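Local coordinates for uncharacterized protein MJ0690 (Methanocaldococcus jannaschii, PDB 3K32) that is of unknown function but is predicted to be a tRNA methyltransferase subunit and probably binds a nucleotide through its HUP-type alpha/beta fold, at residues H10-G15 and T93-L98; D18-A23 and K54-K59; A23-K28 and T136-F141; Y89-V94 and D107-D112; Q124-E127 and N131-Y134. All blocks are in the same frame, centred on the assembly; numbering follows the deposited sequence.

Contact 1 (H10-G15 and T93-L98)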
# COMPACT_ATOMS: atom_id res chain seq x y z
N HIS B 10 2.28 -9.90 -12.78
CA HIS B 10 2.19 -11.27 -12.30
C HIS B 10 2.09 -11.28 -10.78
O HIS B 10 2.98 -10.81 -10.08
CB HIS B 10 3.36 -12.09 -12.84
CG HIS B 10 3.31 -12.26 -14.34
ND1 HIS B 10 3.83 -11.32 -15.21
CD2 HIS B 10 2.77 -13.23 -15.11
CE1 HIS B 10 3.62 -11.72 -16.45
NE2 HIS B 10 2.98 -12.87 -16.42
N VAL B 11 0.97 -11.81 -10.29
CA VAL B 11 0.60 -11.68 -8.90
C VAL B 11 0.68 -13.00 -8.16
O VAL B 11 -0.12 -13.90 -8.38
CB VAL B 11 -0.85 -11.20 -8.78
CG1 VAL B 11 -1.19 -10.84 -7.33
CG2 VAL B 11 -1.13 -10.04 -9.71
N LEU B 12 1.65 -13.13 -7.26
CA LEU B 12 1.66 -14.26 -6.35
C LEU B 12 0.30 -14.29 -5.68
O LEU B 12 -0.19 -13.27 -5.20
CB LEU B 12 2.77 -14.11 -5.33
CG LEU B 12 4.13 -14.45 -5.93
CD1 LEU B 12 5.26 -13.76 -5.19
CD2 LEU B 12 4.31 -15.98 -5.93
N PHE B 13 -0.31 -15.45 -5.65
CA PHE B 13 -1.72 -15.53 -5.29
C PHE B 13 -1.99 -16.81 -4.51
O PHE B 13 -1.62 -17.91 -4.95
CB PHE B 13 -2.54 -15.45 -6.58
CG PHE B 13 -4.03 -15.45 -6.37
CD1 PHE B 13 -4.69 -14.31 -5.94
CD2 PHE B 13 -4.77 -16.59 -6.65
CE1 PHE B 13 -6.06 -14.31 -5.77
CE2 PHE B 13 -6.15 -16.59 -6.50
CZ PHE B 13 -6.79 -15.45 -6.04
N SER B 14 -2.63 -16.66 -3.35
CA SER B 14 -2.88 -17.79 -2.45
C SER B 14 -4.35 -18.17 -2.44
O SER B 14 -4.71 -19.26 -2.01
CB SER B 14 -2.48 -17.44 -1.03
OG SER B 14 -3.48 -16.59 -0.46
N GLY B 15 -5.20 -17.24 -2.88
CA GLY B 15 -6.62 -17.49 -2.89
C GLY B 15 -7.35 -16.93 -1.68
O GLY B 15 -8.58 -16.93 -1.66
N THR B 93 12.94 -16.04 -1.71
CA THR B 93 13.56 -16.91 -2.68
C THR B 93 12.66 -17.00 -3.89
O THR B 93 13.11 -16.95 -5.04
CB THR B 93 13.80 -18.29 -2.07
OG1 THR B 93 14.63 -18.16 -0.91
CG2 THR B 93 14.46 -19.22 -3.08
N VAL B 94 11.37 -17.12 -3.64
CA VAL B 94 10.41 -17.05 -4.73
C VAL B 94 10.55 -15.74 -5.54
O VAL B 94 10.67 -15.77 -6.77
CB VAL B 94 8.99 -17.28 -4.23
CG1 VAL B 94 7.98 -16.92 -5.31
CG2 VAL B 94 8.83 -18.75 -3.77
N LEU B 95 10.58 -14.60 -4.88
CA LEU B 95 10.75 -13.34 -5.61
C LEU B 95 12.00 -13.26 -6.51
O LEU B 95 11.90 -12.84 -7.67
CB LEU B 95 10.62 -12.13 -4.67
CG LEU B 95 9.18 -11.87 -4.19
CD1 LEU B 95 9.11 -10.81 -3.09
CD2 LEU B 95 8.29 -11.46 -5.34
N GLU B 96 13.16 -13.67 -6.00
CA GLU B 96 14.40 -13.66 -6.80
C GLU B 96 14.26 -14.48 -8.07
O GLU B 96 14.67 -14.05 -9.15
CB GLU B 96 15.59 -14.24 -6.03
CG GLU B 96 16.04 -13.44 -4.85
CD GLU B 96 16.68 -12.13 -5.23
OE1 GLU B 96 17.51 -12.10 -6.16
OE2 GLU B 96 16.36 -11.11 -4.58
N ILE B 97 13.70 -15.67 -7.93
CA ILE B 97 13.49 -16.57 -9.06
C ILE B 97 12.50 -15.98 -10.05
O ILE B 97 12.76 -15.94 -11.25
CB ILE B 97 12.99 -17.96 -8.59
CG1 ILE B 97 14.04 -18.64 -7.71
CG2 ILE B 97 12.65 -18.82 -9.80
CD1 ILE B 97 13.59 -19.99 -7.16
N LEU B 98 11.36 -15.54 -9.55
CA LEU B 98 10.31 -15.01 -10.42
C LEU B 98 10.74 -13.71 -11.09
O LEU B 98 10.31 -13.41 -12.20
CB LEU B 98 9.01 -14.83 -9.64
CG LEU B 98 8.18 -16.11 -9.46
CD1 LEU B 98 7.84 -16.69 -10.79
CD2 LEU B 98 8.95 -17.15 -8.67

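Contact 2 (D18-A23 and K54-K59)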
# COMPACT_ATOMS: atom_id res chain seq x y z
N ASP B 18 -7.52 -11.43 1.15
CA ASP B 18 -6.55 -10.37 0.94
C ASP B 18 -5.87 -10.46 -0.42
O ASP B 18 -5.95 -9.54 -1.23
CB ASP B 18 -5.52 -10.37 2.08
CG ASP B 18 -6.13 -9.94 3.40
OD1 ASP B 18 -6.90 -8.95 3.41
OD2 ASP B 18 -5.85 -10.60 4.42
N SER B 19 -5.18 -11.56 -0.64
CA SER B 19 -4.57 -11.84 -1.93
C SER B 19 -5.53 -11.48 -3.07
O SER B 19 -5.13 -10.93 -4.08
CB SER B 19 -4.19 -13.33 -2.00
OG SER B 19 -3.41 -13.60 -3.15
N SER B 20 -6.80 -11.82 -2.89
CA SER B 20 -7.82 -11.52 -3.89
C SER B 20 -8.02 -10.02 -4.03
O SER B 20 -8.16 -9.52 -5.13
CB SER B 20 -9.13 -12.20 -3.50
OG SER B 20 -8.97 -13.60 -3.42
N LEU B 21 -8.03 -9.30 -2.92
CA LEU B 21 -8.08 -7.84 -2.94
C LEU B 21 -6.91 -7.27 -3.74
O LEU B 21 -7.08 -6.29 -4.47
CB LEU B 21 -8.09 -7.25 -1.53
CG LEU B 21 -9.39 -7.35 -0.74
CD1 LEU B 21 -9.26 -6.62 0.59
CD2 LEU B 21 -10.56 -6.82 -1.55
N SER B 22 -5.72 -7.87 -3.61
CA SER B 22 -4.59 -7.34 -4.37
C SER B 22 -4.87 -7.47 -5.87
O SER B 22 -4.68 -6.52 -6.62
CB SER B 22 -3.24 -7.95 -3.97
OG SER B 22 -3.12 -9.30 -4.38
N ALA B 23 -5.33 -8.65 -6.28
CA ALA B 23 -5.71 -8.89 -7.68
C ALA B 23 -6.65 -7.79 -8.13
O ALA B 23 -6.36 -7.05 -9.07
CB ALA B 23 -6.39 -10.25 -7.82
N LYS B 54 -10.83 -18.57 -10.90
CA LYS B 54 -12.00 -18.78 -11.75
C LYS B 54 -13.14 -17.86 -11.32
O LYS B 54 -13.69 -17.15 -12.14
CB LYS B 54 -12.44 -20.24 -11.71
CG LYS B 54 -11.58 -21.16 -12.56
CD LYS B 54 -11.76 -20.92 -14.06
CE LYS B 54 -13.18 -21.24 -14.49
NZ LYS B 54 -13.25 -21.70 -15.92
N ILE B 55 -13.47 -17.88 -10.02
CA ILE B 55 -14.51 -17.03 -9.45
C ILE B 55 -14.26 -15.53 -9.67
O ILE B 55 -15.18 -14.78 -9.99
CB ILE B 55 -14.71 -17.31 -7.94
CG1 ILE B 55 -15.26 -18.72 -7.73
CG2 ILE B 55 -15.65 -16.30 -7.30
CD1 ILE B 55 -15.33 -19.14 -6.26
N LEU B 56 -13.01 -15.10 -9.48
CA LEU B 56 -12.61 -13.73 -9.77
C LEU B 56 -12.54 -13.43 -11.28
O LEU B 56 -12.49 -12.28 -11.69
CB LEU B 56 -11.25 -13.43 -9.15
CG LEU B 56 -11.15 -13.08 -7.66
CD1 LEU B 56 -12.18 -13.81 -6.84
CD2 LEU B 56 -9.75 -13.39 -7.18
N GLY B 57 -12.53 -14.48 -12.09
CA GLY B 57 -12.33 -14.31 -13.52
C GLY B 57 -10.92 -13.91 -13.96
O GLY B 57 -10.75 -13.22 -14.96
N PHE B 58 -9.91 -14.34 -13.22
CA PHE B 58 -8.54 -14.01 -13.60
C PHE B 58 -7.78 -15.21 -14.13
O PHE B 58 -7.99 -16.34 -13.69
CB PHE B 58 -7.78 -13.40 -12.42
CG PHE B 58 -8.25 -12.04 -12.05
CD1 PHE B 58 -8.52 -11.09 -13.03
CD2 PHE B 58 -8.41 -11.68 -10.72
CE1 PHE B 58 -8.95 -9.83 -12.70
CE2 PHE B 58 -8.84 -10.42 -10.38
CZ PHE B 58 -9.11 -9.49 -11.37
N LYS B 59 -6.89 -14.96 -15.08
CA LYS B 59 -6.02 -16.01 -15.60
C LYS B 59 -5.14 -16.58 -14.48
O LYS B 59 -4.58 -15.84 -13.67
CB LYS B 59 -5.15 -15.46 -16.72
CG LYS B 59 -5.90 -14.75 -17.80
CD LYS B 59 -4.93 -13.93 -18.65
CE LYS B 59 -5.66 -12.93 -19.56
NZ LYS B 59 -6.24 -11.80 -18.80

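Contact 3 (A23-K28 and T136-F141)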
# COMPACT_ATOMS: atom_id res chain seq x y z
N ALA B 23 -5.33 -8.65 -6.28
CA ALA B 23 -5.71 -8.89 -7.68
C ALA B 23 -6.65 -7.79 -8.13
O ALA B 23 -6.36 -7.05 -9.07
CB ALA B 23 -6.39 -10.25 -7.82
N VAL B 24 -7.79 -7.71 -7.44
CA VAL B 24 -8.85 -6.77 -7.73
C VAL B 24 -8.36 -5.33 -7.84
O VAL B 24 -8.75 -4.59 -8.71
CB VAL B 24 -9.94 -6.84 -6.64
CG1 VAL B 24 -10.97 -5.74 -6.84
CG2 VAL B 24 -10.59 -8.21 -6.65
N ILE B 25 -7.50 -4.94 -6.93
CA ILE B 25 -6.97 -3.59 -7.01
C ILE B 25 -6.14 -3.40 -8.27
O ILE B 25 -6.35 -2.43 -9.00
CB ILE B 25 -6.19 -3.25 -5.75
CG1 ILE B 25 -7.17 -3.21 -4.57
CG2 ILE B 25 -5.46 -1.92 -5.92
CD1 ILE B 25 -6.49 -3.08 -3.22
N LEU B 26 -5.22 -4.32 -8.54
CA LEU B 26 -4.40 -4.22 -9.74
C LEU B 26 -5.31 -4.04 -10.95
O LEU B 26 -5.07 -3.17 -11.81
CB LEU B 26 -3.51 -5.46 -9.89
CG LEU B 26 -2.06 -5.43 -9.37
CD1 LEU B 26 -1.64 -4.12 -8.66
CD2 LEU B 26 -1.74 -6.65 -8.51
N LYS B 27 -6.38 -4.85 -11.01
CA LYS B 27 -7.31 -4.78 -12.12
C LYS B 27 -8.03 -3.43 -12.18
O LYS B 27 -8.25 -2.90 -13.26
CB LYS B 27 -8.32 -5.92 -12.08
CG LYS B 27 -9.35 -5.80 -13.18
CD LYS B 27 -10.10 -7.10 -13.42
CE LYS B 27 -11.14 -6.95 -14.54
NZ LYS B 27 -10.57 -6.28 -15.76
N LYS B 28 -8.36 -2.87 -11.02
CA LYS B 28 -8.96 -1.54 -10.94
C LYS B 28 -8.04 -0.51 -11.57
O LYS B 28 -8.50 0.42 -12.22
CB LYS B 28 -9.22 -1.15 -9.49
CG LYS B 28 -10.22 -2.05 -8.75
CD LYS B 28 -11.54 -2.06 -9.44
CE LYS B 28 -12.65 -2.50 -8.50
NZ LYS B 28 -14.01 -2.35 -9.15
N THR B 136 3.10 -3.72 -4.13
CA THR B 136 2.37 -4.29 -3.00
C THR B 136 1.14 -3.45 -2.64
O THR B 136 1.15 -2.59 -1.75
CB THR B 136 3.29 -4.50 -1.79
OG1 THR B 136 3.81 -3.24 -1.38
CG2 THR B 136 4.46 -5.44 -2.19
N PRO B 137 0.06 -3.72 -3.36
CA PRO B 137 -1.17 -2.94 -3.29
C PRO B 137 -1.65 -2.78 -1.84
O PRO B 137 -2.14 -1.73 -1.48
CB PRO B 137 -2.13 -3.77 -4.11
CG PRO B 137 -1.29 -4.53 -5.03
CD PRO B 137 -0.05 -4.85 -4.28
N LEU B 138 -1.48 -3.81 -1.02
CA LEU B 138 -2.04 -3.81 0.33
C LEU B 138 -1.13 -3.13 1.36
O LEU B 138 -1.52 -2.91 2.52
CB LEU B 138 -2.35 -5.25 0.76
CG LEU B 138 -3.13 -6.11 -0.26
CD1 LEU B 138 -3.42 -7.49 0.31
CD2 LEU B 138 -4.44 -5.43 -0.73
N MSE B 139 0.09 -2.80 0.96
CA MSE B 139 1.05 -2.29 1.95
C MSE B 139 0.51 -1.09 2.71
O MSE B 139 0.80 -0.92 3.89
CB MSE B 139 2.42 -1.96 1.30
CG MSE B 139 3.52 -1.76 2.32
SE MSE B 139 3.81 -3.30 3.53
CE MSE B 139 4.05 -4.65 2.19
N GLY B 140 -0.29 -0.26 2.04
CA GLY B 140 -0.84 0.91 2.70
C GLY B 140 -2.14 0.71 3.48
O GLY B 140 -2.69 1.67 4.00
N PHE B 141 -2.62 -0.53 3.55
CA PHE B 141 -3.92 -0.84 4.16
C PHE B 141 -3.80 -1.71 5.39
O PHE B 141 -3.13 -2.73 5.38
CB PHE B 141 -4.83 -1.52 3.14
CG PHE B 141 -5.06 -0.71 1.92
CD1 PHE B 141 -4.08 -0.62 0.94
CD2 PHE B 141 -6.24 -0.01 1.74
CE1 PHE B 141 -4.29 0.15 -0.20
CE2 PHE B 141 -6.44 0.77 0.61
CZ PHE B 141 -5.47 0.85 -0.36

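Contact 4 (Y89-V94 and D107-D112)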
# COMPACT_ATOMS: atom_id res chain seq x y z
N TYR B 89 12.24 -16.47 4.29
CA TYR B 89 13.22 -17.09 3.41
C TYR B 89 12.60 -17.61 2.12
O TYR B 89 13.15 -17.41 1.04
CB TYR B 89 14.02 -18.21 4.12
CG TYR B 89 14.64 -19.15 3.11
CD1 TYR B 89 15.80 -18.79 2.43
CD2 TYR B 89 14.03 -20.36 2.79
CE1 TYR B 89 16.35 -19.63 1.45
CE2 TYR B 89 14.57 -21.20 1.83
CZ TYR B 89 15.72 -20.84 1.16
OH TYR B 89 16.24 -21.69 0.21
N VAL B 90 11.46 -18.29 2.22
CA VAL B 90 10.80 -18.86 1.05
C VAL B 90 10.34 -17.75 0.10
O VAL B 90 10.68 -17.74 -1.08
CB VAL B 90 9.58 -19.74 1.42
CG1 VAL B 90 8.88 -20.25 0.16
CG2 VAL B 90 9.98 -20.88 2.33
N HIS B 91 9.57 -16.80 0.64
CA HIS B 91 8.99 -15.73 -0.18
C HIS B 91 10.07 -14.90 -0.91
O HIS B 91 9.94 -14.59 -2.10
CB HIS B 91 8.07 -14.84 0.66
CG HIS B 91 7.29 -13.85 -0.14
ND1 HIS B 91 6.15 -14.19 -0.84
CD2 HIS B 91 7.48 -12.53 -0.36
CE1 HIS B 91 5.68 -13.13 -1.45
NE2 HIS B 91 6.47 -12.10 -1.18
N LYS B 92 11.12 -14.55 -0.18
CA LYS B 92 12.28 -13.90 -0.78
C LYS B 92 12.88 -14.73 -1.91
O LYS B 92 13.27 -14.21 -2.95
CB LYS B 92 13.35 -13.65 0.27
CG LYS B 92 13.04 -12.50 1.20
CD LYS B 92 14.22 -12.25 2.12
CE LYS B 92 13.97 -11.07 3.03
NZ LYS B 92 14.92 -11.05 4.18
N THR B 93 12.94 -16.04 -1.71
CA THR B 93 13.56 -16.91 -2.68
C THR B 93 12.66 -17.00 -3.89
O THR B 93 13.11 -16.95 -5.04
CB THR B 93 13.80 -18.29 -2.07
OG1 THR B 93 14.63 -18.16 -0.91
CG2 THR B 93 14.46 -19.22 -3.08
N VAL B 94 11.37 -17.12 -3.64
CA VAL B 94 10.41 -17.05 -4.73
C VAL B 94 10.55 -15.74 -5.54
O VAL B 94 10.67 -15.77 -6.77
CB VAL B 94 8.99 -17.28 -4.23
CG1 VAL B 94 7.98 -16.92 -5.31
CG2 VAL B 94 8.83 -18.75 -3.77
N ASP B 107 2.44 -8.99 -5.09
CA ASP B 107 1.99 -9.99 -4.13
C ASP B 107 1.00 -9.38 -3.15
O ASP B 107 0.56 -8.26 -3.34
CB ASP B 107 3.18 -10.62 -3.40
CG ASP B 107 3.86 -9.65 -2.44
OD1 ASP B 107 3.20 -8.67 -2.01
OD2 ASP B 107 5.05 -9.86 -2.12
N GLY B 108 0.68 -10.13 -2.09
CA GLY B 108 -0.40 -9.78 -1.18
C GLY B 108 0.05 -9.36 0.20
O GLY B 108 -0.73 -9.40 1.17
N THR B 109 1.31 -8.96 0.29
CA THR B 109 1.88 -8.40 1.52
C THR B 109 1.14 -7.14 1.98
O THR B 109 0.71 -6.31 1.17
CB THR B 109 3.35 -8.08 1.32
OG1 THR B 109 4.04 -9.29 0.99
CG2 THR B 109 3.93 -7.54 2.63
N ARG B 110 0.99 -6.99 3.28
CA ARG B 110 0.12 -5.94 3.79
C ARG B 110 0.71 -5.28 5.03
O ARG B 110 1.59 -5.84 5.68
CB ARG B 110 -1.26 -6.53 4.07
CG ARG B 110 -1.23 -7.67 5.07
CD ARG B 110 -2.44 -8.60 4.97
NE ARG B 110 -2.23 -9.57 3.91
CZ ARG B 110 -2.34 -10.88 4.05
NH1 ARG B 110 -2.70 -11.39 5.21
NH2 ARG B 110 -2.12 -11.68 3.01
N ARG B 111 0.22 -4.09 5.34
CA ARG B 111 0.73 -3.28 6.44
C ARG B 111 0.87 -4.02 7.78
O ARG B 111 1.89 -3.89 8.44
CB ARG B 111 -0.17 -2.05 6.63
CG ARG B 111 0.48 -0.91 7.41
CD ARG B 111 -0.57 0.11 7.82
NE ARG B 111 -1.39 -0.37 8.94
CZ ARG B 111 -2.55 0.15 9.30
NH1 ARG B 111 -3.06 1.16 8.62
NH2 ARG B 111 -3.22 -0.35 10.34
N ASP B 112 -0.13 -4.80 8.17
CA ASP B 112 -0.16 -5.35 9.53
C ASP B 112 0.35 -6.79 9.69
O ASP B 112 0.23 -7.38 10.76
CB ASP B 112 -1.57 -5.20 10.11
CG ASP B 112 -2.00 -3.74 10.22
OD1 ASP B 112 -1.13 -2.84 10.15
OD2 ASP B 112 -3.20 -3.48 10.38

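Contact 5 (Q124-E127 and N131-Y134)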
# COMPACT_ATOMS: atom_id res chain seq x y z
N GLN B 124 14.60 -2.07 -2.92
CA GLN B 124 15.33 -1.26 -3.88
C GLN B 124 16.35 -2.11 -4.58
O GLN B 124 16.57 -1.96 -5.78
CB GLN B 124 15.98 -0.04 -3.22
CG GLN B 124 14.99 1.05 -2.84
CD GLN B 124 14.17 1.57 -4.03
OE1 GLN B 124 13.21 2.31 -3.85
NE2 GLN B 124 14.57 1.18 -5.24
N SER B 125 16.95 -3.02 -3.82
CA SER B 125 17.96 -3.94 -4.33
C SER B 125 17.34 -4.85 -5.39
O SER B 125 17.87 -4.98 -6.49
CB SER B 125 18.55 -4.78 -3.20
OG SER B 125 19.52 -5.70 -3.68
N LEU B 126 16.23 -5.48 -5.03
CA LEU B 126 15.50 -6.37 -5.91
C LEU B 126 15.13 -5.70 -7.24
O LEU B 126 15.32 -6.27 -8.31
CB LEU B 126 14.23 -6.88 -5.20
CG LEU B 126 13.49 -8.09 -5.76
CD1 LEU B 126 12.57 -7.69 -6.88
CD2 LEU B 126 14.47 -9.17 -6.22
N GLU B 127 14.63 -4.47 -7.17
CA GLU B 127 14.23 -3.77 -8.38
C GLU B 127 15.42 -3.35 -9.26
O GLU B 127 15.33 -3.37 -10.49
CB GLU B 127 13.40 -2.54 -8.04
CG GLU B 127 12.11 -2.85 -7.35
CD GLU B 127 11.15 -1.70 -7.50
OE1 GLU B 127 11.64 -0.60 -7.84
OE2 GLU B 127 9.93 -1.87 -7.31
N ASN B 131 16.05 -5.31 -12.57
CA ASN B 131 15.38 -4.36 -13.45
C ASN B 131 13.90 -4.64 -13.51
O ASN B 131 13.35 -4.88 -14.58
CB ASN B 131 15.94 -4.43 -14.86
CG ASN B 131 15.31 -3.40 -15.75
OD1 ASN B 131 14.86 -2.38 -15.27
ND2 ASN B 131 15.25 -3.67 -17.03
N ILE B 132 13.27 -4.59 -12.36
CA ILE B 132 11.92 -5.05 -12.21
C ILE B 132 11.08 -4.09 -11.37
O ILE B 132 11.62 -3.28 -10.60
CB ILE B 132 11.96 -6.47 -11.60
CG1 ILE B 132 11.57 -7.50 -12.65
CG2 ILE B 132 11.14 -6.58 -10.34
CD1 ILE B 132 11.26 -8.81 -12.02
N GLN B 133 9.77 -4.16 -11.55
CA GLN B 133 8.83 -3.42 -10.70
C GLN B 133 8.20 -4.40 -9.74
O GLN B 133 7.66 -5.42 -10.16
CB GLN B 133 7.74 -2.73 -11.52
CG GLN B 133 8.12 -1.39 -12.11
CD GLN B 133 6.97 -0.75 -12.86
OE1 GLN B 133 6.93 -0.75 -14.08
NE2 GLN B 133 6.01 -0.23 -12.12
N TYR B 134 8.27 -4.08 -8.46
CA TYR B 134 7.62 -4.82 -7.39
C TYR B 134 6.49 -3.96 -6.77
O TYR B 134 6.73 -2.84 -6.32
CB TYR B 134 8.67 -5.15 -6.33
CG TYR B 134 8.16 -5.96 -5.15
CD1 TYR B 134 7.56 -7.21 -5.33
CD2 TYR B 134 8.33 -5.50 -3.85
CE1 TYR B 134 7.12 -7.94 -4.25
CE2 TYR B 134 7.88 -6.24 -2.75
CZ TYR B 134 7.28 -7.46 -2.97
OH TYR B 134 6.83 -8.17 -1.90

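Contact 1 (H10-G15 and T93-L98)
Leu12 sends both of its methyls against helix 84-98, and the two branches divide the work. CD1 lies 3.8 Å from Leu95 CD2, while CD2 of Leu12 reaches Val94 CG1, also at 3.8 Å. The same Val94 CG1 stands 4.2 Å from Leu12 CD1, which puts one valine methyl against both leucine branches. Leu12 has CG opposite its carbonyl carbon (chi1 -77°), and this carries the fork off the strand toward the helix. Val94 meets it with the methyl that lies anti to the backbone N (chi1 168°). Leu95 does not aim its CB bond at the strand, yet its CD2 branch swings round far enough to touch. Leu12 crosses both partners at a slant. Strand 8-12 is the middle strand of a five-stranded parallel sheet of Rossmann-like, HUP-type topology, and helix 84-98 packs on one face of it ahead of strand 104-106. The backbones stay well apart, Leu12 CA being 9.2 Å from Leu95 CA, so side chains alone bridge the gap, with no hydrogen bond between the segments. Ile36 and Ile38 of the neighbouring strand 32-39 also touch Leu12. Beyond Leu12 the chain leaves the sheet for the turn at Ser14, whose OG bonds to Gly16 N and to a bound glycerol.

Contact 2 (D18-A23 and K54-K59)
Ser20 and Ala23, one turn apart on helix 17-28, meet Leu56 and Phe58 at the end of helix 47-56 and just beyond it. Taking the first segment in order, Asp18 points elsewhere: its OD2 bonds to a bound glycerol. Within the helix, Ser19 O accepts from Ala23 N and from Ser22 OG, the latter at 2.6 Å. Ser20 comes next and is the first to touch, with OG 3.8 Å and CB 3.9 Å from Leu56 CD2. That OG lies beside its own backbone N (chi1 -60°) and bonds back to Gly16 O, which leaves the leucine methyl a van der Waals neighbour of a hydroxyl already engaged. Leu21 has its CB turned away from the second segment, and its side chain packs on Phe154 and Leu149. Ala23 closes the segment: its CB sits 3.5 Å from Phe58 CE2 and 3.8 Å from Phe58 CD2, meeting the ring obliquely. Phe58 can reach back because the helix before it stops abruptly; Gly57, with phi 72°, ends it in a Schellman motif. The carbonyl of Leu56 then lies over the phenyl ring, with O 4.1 Å above the plane. Helices 17-28 and 47-56 belong to successive beta-alpha-beta crossovers, strand 8-12 to 32-39 to 59-64, and the Ser-Gly-Gly-Lys-Asp-Ser run entering the first of these helices matches the PP-loop of HUP-clan ATP pyrophosphatases.

Contact 3 (A23-K28 and T136-F141)
This is a wholly apolar contact in which Ile25 and Leu26, on the later half of helix 17-28, pack on Pro137 and Leu138 in the loop between strand 133-135 and helix 143-153. It joins the helix that follows the central strand to the chain leaving the last strand of the parallel sheet. The closest approach is Leu26 CD1 to Pro137 CG at 3.7 Å, with the other methyl, Leu26 CD2, 4.1 Å from the same ring carbon; the leucine straddles that corner of the proline, and the two side chains cross at about a right angle. Ile25 works through two branches. Its CD1, at the end of the arm lying opposite the carbonyl carbon (chi1 -66°), comes 4.0 Å from Leu138 CD2, while the shorter CG2 rests 4.2 Å from Pro137 CB. Ile25 also packs on Leu29 of the second subunit, and backbone bonds from Thr136 and Gly140 reach that subunit too, which places the contact beside the dimer interface. All four residues are buried and no hydrogen bond crosses, so shape and exclusion of water hold helix and loop together, without a directional bond to fix their register.

Contact 4 (Y89-V94 and D107-D112)
His91 and Asp107 form a histidine-carboxylate hydrogen bond between helix 84-98 and the loop that follows strand 104-106, at the carboxyl edge of the parallel sheet, where HUP-type folds usually place their ligand site. His91 NE2 donates to Asp107 OD2 over 2.8 Å with a moderately bent N-H...O angle of 145°. The acceptor lies in the imidazole plane, at the ring edge, while the ring approaches OD2 on its anti side, tilted out of the carboxylate plane; ring and carboxylate planes stand 47° apart. A chi1 of -171°, with CG anti to the backbone N, extends the ring across to the loop. Its other nitrogen, ND1, bonds to Tyr169 OH, so both ring nitrogens are engaged. Asp107 OD2 has a second partner in Tyr134 OH.

Within the loop, Thr109 N donates to Asp107 OD1 at 3.0 Å, an Asx turn in which the N-H comes from above the carboxylate plane. An alanine in place of Asp107 would probably leave the His91 N-H, the Thr109 amide and Tyr134 OH without this partner, with the imidazole held at ND1 alone. Further along, the guanidinium of Arg110 curls back side-on to its own loop: NE, at 3.1 Å, and NH2, at 3.2 Å, both grip Gly108 O.

Ionic pairing closes the segment, where Arg111 NE meets Asp112 OD1 at 2.8 Å, on the syn side, tilted from the carboxylate plane.

Contact 5 (Q124-E127 and N131-Y134)
Glu127 holds the chain that follows its helix twice: by its side chain at strand residue Tyr134 and by its carbonyl at Ile132, just before the strand. Its carboxylate oxygen OE2 accepts from Tyr134 N at 3.0 Å in a nearly straight bond (166°), the N-H coming from above the carboxylate plane. The carbonyl of the same residue takes Ile132 N, with Glu127 O also 3.0 Å away, on a lone pair in the carbonyl plane. Glu127 CG lies beside its backbone N (chi1 -63°), with the chain extended beyond CG, a course that takes it along Ile132 O, its CB 3.2 Å from that oxygen, before OE2 reaches the Tyr134 amide. In the second subunit Arg111 forms a salt bridge with OE2, which ties the site to the dimer interface. An alanine at Glu127 would probably leave the Tyr134 amide without its acceptor and take from Arg111 of the other subunit one of its two carboxylate partners. The setting is the beta-alpha-beta unit of strand 104-106, helix 120-130 and strand 133-135: Asn131, with positive phi, ends the helix, and the chain turns directly into an edge strand of the sheet within this chain. Gln133 points away from the helix, its NE2 bonded to Thr145 OG1 of the second subunit. The remaining packing is apolar. Leu126 CD1 meets Ile132 CG2 at 3.9 Å, the two side chains slanting across each other, while Leu105 also touches Ile132.

Contacts 1 and 4 share helix 84-98, with centres 8 Å apart: Leu12 CD1 lies 3.8 Å from His91 CE1, so the apolar patch runs straight into the polar pair. Contacts 2 and 3 use successive turns of helix 17-28 and meet at Ala23; contact 1 joins contact 2 through Ser14 N and Ser19 OG, 3.2 Å apart and probably hydrogen-bonded, beside a glycerol, probably from the crystallisation liquor, that may mark a ligand pocket. Contacts 4 and 5 meet at Asp107 OD2 and Tyr134 OH, 2.5 Å apart and probably hydrogen-bonded. Contacts 2 and 5 are remote, about 24 Å between centres. Contacts 3, 4 and 5 all reach the second subunit.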